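Local coordinates for glutamine aminotransferase class-II domain protein (Ruegeria pomeroyi, PDB 3MDN) that probably acts as a class-II glutamine amidotransferase, a domain type that releases ammonia from glutamine and passes it to an acceptor, at residues Trp6-Glu17 against Ala76-His87. Residues are numbered along the deposited sequence; the frame is centred on the assembly and turned at random.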
loop_
_atom_site.group_PDB
_atom_site.type_symbol
_atom_site.label_atom_id
_atom_site.label_comp_id
_atom_site.label_asym_id
_atom_site.label_seq_id
_atom_site.Cartn_x
_atom_site.Cartn_y
_atom_site.Cartn_z
ATOM N N TRP D 6 12.334 3.910 18.444
ATOM C CA TRP D 6 12.839 4.946 17.544
ATOM C C TRP D 6 14.366 5.135 17.625
ATOM O O TRP D 6 14.999 4.727 18.609
ATOM C CB TRP D 6 12.071 6.259 17.686
ATOM C CG TRP D 6 12.115 7.026 19.028
ATOM C CD1 TRP D 6 11.078 7.185 19.917
ATOM C CD2 TRP D 6 13.213 7.806 19.562
ATOM N NE1 TRP D 6 11.465 7.999 20.969
ATOM C CE2 TRP D 6 12.769 8.382 20.779
ATOM C CE3 TRP D 6 14.512 8.074 19.128
ATOM C CZ2 TRP D 6 13.593 9.199 21.568
ATOM C CZ3 TRP D 6 15.321 8.887 19.911
ATOM C CH2 TRP D 6 14.869 9.429 21.118
ATOM N N ALA D 7 14.948 5.726 16.580
ATOM C CA ALA D 7 16.367 6.061 16.568
ATOM C C ALA D 7 16.649 7.360 15.822
ATOM O O ALA D 7 16.010 7.657 14.803
ATOM C CB ALA D 7 17.183 4.926 15.981
ATOM N N ALA D 8 17.606 8.130 16.334
ATOM C CA ALA D 8 18.005 9.398 15.734
ATOM C C ALA D 8 19.522 9.486 15.614
ATOM O O ALA D 8 20.257 8.888 16.406
ATOM C CB ALA D 8 17.450 10.595 16.532
ATOM N N TYR D 9 19.993 10.257 14.642
ATOM C CA TYR D 9 21.416 10.338 14.387
ATOM C C TYR D 9 21.853 11.758 14.053
ATOM O O TYR D 9 21.154 12.477 13.354
ATOM C CB TYR D 9 21.813 9.347 13.296
ATOM C CG TYR D 9 23.290 9.385 12.968
ATOM C CD1 TYR D 9 24.214 8.709 13.754
ATOM C CD2 TYR D 9 23.766 10.110 11.859
ATOM C CE1 TYR D 9 25.602 8.744 13.465
ATOM C CE2 TYR D 9 25.157 10.163 11.570
ATOM C CZ TYR D 9 26.058 9.472 12.399
ATOM O OH TYR D 9 27.396 9.484 12.120
ATOM N N HIS D 10 23.005 12.153 14.589
ATOM C CA HIS D 10 23.600 13.467 14.320
ATOM C C HIS D 10 25.149 13.335 14.276
ATOM O O HIS D 10 25.785 13.004 15.293
ATOM C CB HIS D 10 23.140 14.441 15.408
ATOM C CG HIS D 10 23.534 15.867 15.175
ATOM N ND1 HIS D 10 24.844 16.284 15.154
ATOM C CD2 HIS D 10 22.788 16.986 15.018
ATOM C CE1 HIS D 10 24.892 17.589 14.940
ATOM N NE2 HIS D 10 23.655 18.036 14.837
ATOM N N GLY D 11 25.739 13.529 13.091
ATOM C CA GLY D 11 27.190 13.445 12.907
ATOM C C GLY D 11 27.609 13.307 11.440
ATOM O O GLY D 11 26.903 13.751 10.521
ATOM N N THR D 12 28.769 12.691 11.214
ATOM C CA THR D 12 29.209 12.381 9.848
ATOM C C THR D 12 28.143 11.548 9.100
ATOM O O THR D 12 27.627 10.592 9.676
ATOM C CB THR D 12 30.528 11.599 9.896
ATOM O OG1 THR D 12 31.492 12.405 10.555
ATOM C CG2 THR D 12 31.039 11.278 8.519
ATOM N N PRO D 13 27.838 11.891 7.822
ATOM C CA PRO D 13 26.752 11.173 7.165
ATOM C C PRO D 13 26.963 9.662 7.085
ATOM O O PRO D 13 28.048 9.213 6.735
ATOM C CB PRO D 13 26.675 11.812 5.751
ATOM C CG PRO D 13 27.260 13.190 5.922
ATOM C CD PRO D 13 28.366 12.987 6.986
ATOM N N ILE D 14 25.921 8.903 7.424
ATOM C CA ILE D 14 25.871 7.447 7.227
ATOM C C ILE D 14 24.605 7.026 6.403
ATOM O O ILE D 14 23.654 7.792 6.284
ATOM C CB ILE D 14 25.885 6.717 8.588
ATOM C CG1 ILE D 14 24.691 7.170 9.445
ATOM C CG2 ILE D 14 27.221 6.999 9.381
ATOM C CD1 ILE D 14 24.545 6.422 10.759
ATOM N N PHE D 15 24.609 5.825 5.826
ATOM C CA PHE D 15 23.418 5.284 5.225
ATOM C C PHE D 15 22.335 5.084 6.280
ATOM O O PHE D 15 22.604 4.595 7.390
ATOM C CB PHE D 15 23.718 3.957 4.518
ATOM C CG PHE D 15 24.682 4.077 3.361
ATOM C CD1 PHE D 15 24.246 4.528 2.115
ATOM C CD2 PHE D 15 26.027 3.723 3.518
ATOM C CE1 PHE D 15 25.141 4.636 1.032
ATOM C CE2 PHE D 15 26.926 3.830 2.461
ATOM C CZ PHE D 15 26.475 4.282 1.200
ATOM N N LEU D 16 21.103 5.454 5.950
ATOM C CA LEU D 16 20.042 5.417 6.952
ATOM C C LEU D 16 19.989 4.032 7.615
ATOM O O LEU D 16 19.865 3.923 8.833
ATOM C CB LEU D 16 18.685 5.808 6.363
ATOM C CG LEU D 16 18.603 7.094 5.523
ATOM C CD1 LEU D 16 17.152 7.379 5.115
ATOM C CD2 LEU D 16 19.197 8.325 6.208
ATOM N N GLU D 17 20.126 2.987 6.801
ATOM C CA GLU D 17 20.099 1.622 7.308
ATOM C C GLU D 17 21.114 1.338 8.431
ATOM O O GLU D 17 20.855 0.483 9.259
ATOM C CB GLU D 17 20.279 0.612 6.169
ATOM C CG GLU D 17 21.654 0.611 5.522
ATOM C CD GLU D 17 21.807 -0.474 4.460
ATOM O OE1 GLU D 17 20.823 -1.204 4.211
ATOM O OE2 GLU D 17 22.892 -0.585 3.845
ATOM N N ALA D 76 16.732 3.450 2.480
ATOM C CA ALA D 76 17.595 3.310 3.650
ATOM C C ALA D 76 18.944 2.716 3.252
ATOM O O ALA D 76 19.949 3.016 3.871
ATOM C CB ALA D 76 16.912 2.479 4.739
ATOM N N HIS D 77 18.977 1.921 2.190
ATOM C CA HIS D 77 20.237 1.331 1.701
ATOM C C HIS D 77 21.066 2.324 0.878
ATOM O O HIS D 77 22.257 2.131 0.697
ATOM C CB HIS D 77 19.934 0.068 0.856
ATOM C CG HIS D 77 21.147 -0.663 0.350
ATOM N ND1 HIS D 77 22.109 -1.186 1.183
ATOM C CD2 HIS D 77 21.503 -1.035 -0.905
ATOM C CE1 HIS D 77 23.032 -1.800 0.466
ATOM N NE2 HIS D 77 22.685 -1.724 -0.805
ATOM N N HIS D 78 20.442 3.387 0.374
ATOM C CA HIS D 78 21.091 4.193 -0.678
ATOM C C HIS D 78 21.323 5.640 -0.312
ATOM O O HIS D 78 22.243 6.248 -0.829
ATOM C CB HIS D 78 20.340 4.108 -2.021
ATOM C CG HIS D 78 20.734 2.923 -2.839
ATOM N ND1 HIS D 78 20.008 1.745 -2.855
ATOM C CD2 HIS D 78 21.808 2.713 -3.631
ATOM C CE1 HIS D 78 20.627 0.866 -3.618
ATOM N NE2 HIS D 78 21.715 1.432 -4.107
ATOM N N VAL D 79 20.460 6.183 0.536
ATOM C CA VAL D 79 20.558 7.561 1.007
ATOM C C VAL D 79 21.445 7.698 2.263
ATOM O O VAL D 79 21.291 6.959 3.250
ATOM C CB VAL D 79 19.147 8.116 1.346
ATOM C CG1 VAL D 79 19.227 9.541 1.891
ATOM C CG2 VAL D 79 18.218 8.037 0.125
ATOM N N ARG D 80 22.355 8.670 2.220
ATOM C CA ARG D 80 23.203 9.034 3.347
ATOM C C ARG D 80 22.768 10.349 3.979
ATOM O O ARG D 80 22.399 11.285 3.281
ATOM C CB ARG D 80 24.632 9.182 2.872
ATOM C CG ARG D 80 25.463 7.945 3.078
ATOM C CD ARG D 80 26.779 8.097 2.353
ATOM N NE ARG D 80 26.557 8.724 1.044
ATOM C CZ ARG D 80 27.467 8.758 0.075
ATOM N NH1 ARG D 80 28.648 8.171 0.254
ATOM N NH2 ARG D 80 27.198 9.369 -1.067
ATOM N N SER D 81 22.796 10.416 5.309
ATOM C CA SER D 81 22.451 11.654 6.004
ATOM C C SER D 81 23.237 11.784 7.310
ATOM O O SER D 81 23.590 10.794 7.948
ATOM C CB SER D 81 20.934 11.747 6.251
ATOM O OG SER D 81 20.600 12.920 6.985
ATOM N N GLY D 82 23.527 13.026 7.673
ATOM C CA GLY D 82 24.231 13.341 8.885
ATOM C C GLY D 82 23.253 13.757 9.966
ATOM O O GLY D 82 23.665 14.030 11.098
ATOM N N LEU D 83 21.954 13.778 9.637
ATOM C CA LEU D 83 20.947 14.118 10.640
ATOM C C LEU D 83 19.625 13.528 10.245
ATOM O O LEU D 83 19.002 13.976 9.264
ATOM C CB LEU D 83 20.802 15.645 10.814
ATOM C CG LEU D 83 20.477 16.116 12.251
ATOM C CD1 LEU D 83 20.480 17.658 12.344
ATOM C CD2 LEU D 83 19.161 15.555 12.834
ATOM N N PHE D 84 19.187 12.510 10.978
ATOM C CA PHE D 84 17.902 11.919 10.656
ATOM C C PHE D 84 17.188 11.297 11.865
ATOM O O PHE D 84 17.807 11.074 12.894
ATOM C CB PHE D 84 18.023 10.921 9.498
ATOM C CG PHE D 84 18.925 9.735 9.779
ATOM C CD1 PHE D 84 18.395 8.544 10.224
ATOM C CD2 PHE D 84 20.295 9.811 9.544
ATOM C CE1 PHE D 84 19.218 7.453 10.449
ATOM C CE2 PHE D 84 21.123 8.731 9.751
ATOM C CZ PHE D 84 20.597 7.550 10.206
ATOM N N LEU D 85 15.892 11.004 11.686
ATOM C CA LEU D 85 15.016 10.472 12.735
ATOM C C LEU D 85 14.265 9.316 12.098
ATOM O O LEU D 85 13.745 9.494 10.985
ATOM C CB LEU D 85 14.014 11.568 13.152
ATOM C CG LEU D 85 14.396 12.592 14.250
ATOM C CD1 LEU D 85 15.620 13.386 13.894
ATOM C CD2 LEU D 85 13.186 13.524 14.482
ATOM N N SER D 86 14.181 8.166 12.771
ATOM C CA SER D 86 13.415 7.019 12.282
ATOM C C SER D 86 12.666 6.270 13.387
ATOM O O SER D 86 13.134 6.249 14.528
ATOM C CB SER D 86 14.268 6.076 11.455
ATOM O OG SER D 86 15.473 5.790 12.094
ATOM N N HIS D 87 11.509 5.665 13.065
ATOM C CA HIS D 87 10.462 5.390 14.097
ATOM C C HIS D 87 9.428 4.316 13.722
ATOM O O HIS D 87 8.651 4.501 12.800
ATOM C CB HIS D 87 9.751 6.723 14.539
ATOM C CG HIS D 87 8.566 6.538 15.466
ATOM N ND1 HIS D 87 8.690 6.451 16.843
ATOM C CD2 HIS D 87 7.237 6.439 15.208
ATOM C CE1 HIS D 87 7.495 6.290 17.387
ATOM N NE2 HIS D 87 6.593 6.284 16.416
#
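F84 is gripped between Y9 and L16, and this is the tightly packed heart of the contact. The CD2 methyl of L16 sits over the centre of one face of the F84 ring, 3.8 Å from the centroid; Y9 CB lies over the opposite face, shifted toward the rim, and I14 CG1 meets the edge at 3.9 Å from F84 CE2. What swings the ring into this slot is a chi1 of 62°, with CG between the backbone N and the carbonyl carbon. I14 CD1 in turn lies over the centre of the Y9 ring, whose hydroxyl is anchored by a bond from Y9 OH to a lone pair of T12 O (2.7 Å).

Beneath these side chains, strands 6-10 and 84-87 run antiparallel, with A7 and S86 exchanging both backbone N-H...O bonds. Between H10 and I14 the register slips by two residues at a beta bulge, where both chains turn the corner and G11 N still reaches G82 O.

The far end is more open and polar: R80 is exposed to solvent, F15, H77 and E17 partly so, and the second subunit approaches here. R80 CG makes a CH-pi contact over one face of F15, 3.9 Å from the ring centroid. Nearby, H77 ND1 donates to E17 OE2 (2.8 Å), approaching from above the carboxylate plane; R54 of the second subunit forms a salt bridge with the same oxygen, which would probably keep E17 ionised.

Paired centrally within a seven-stranded antiparallel sheet, strands 6-10 and 84-87 belong to one of the two packed antiparallel sheets, consistent with the alpha-beta-beta-alpha sandwich of the Ntn fold of class-II glutamine amidotransferases.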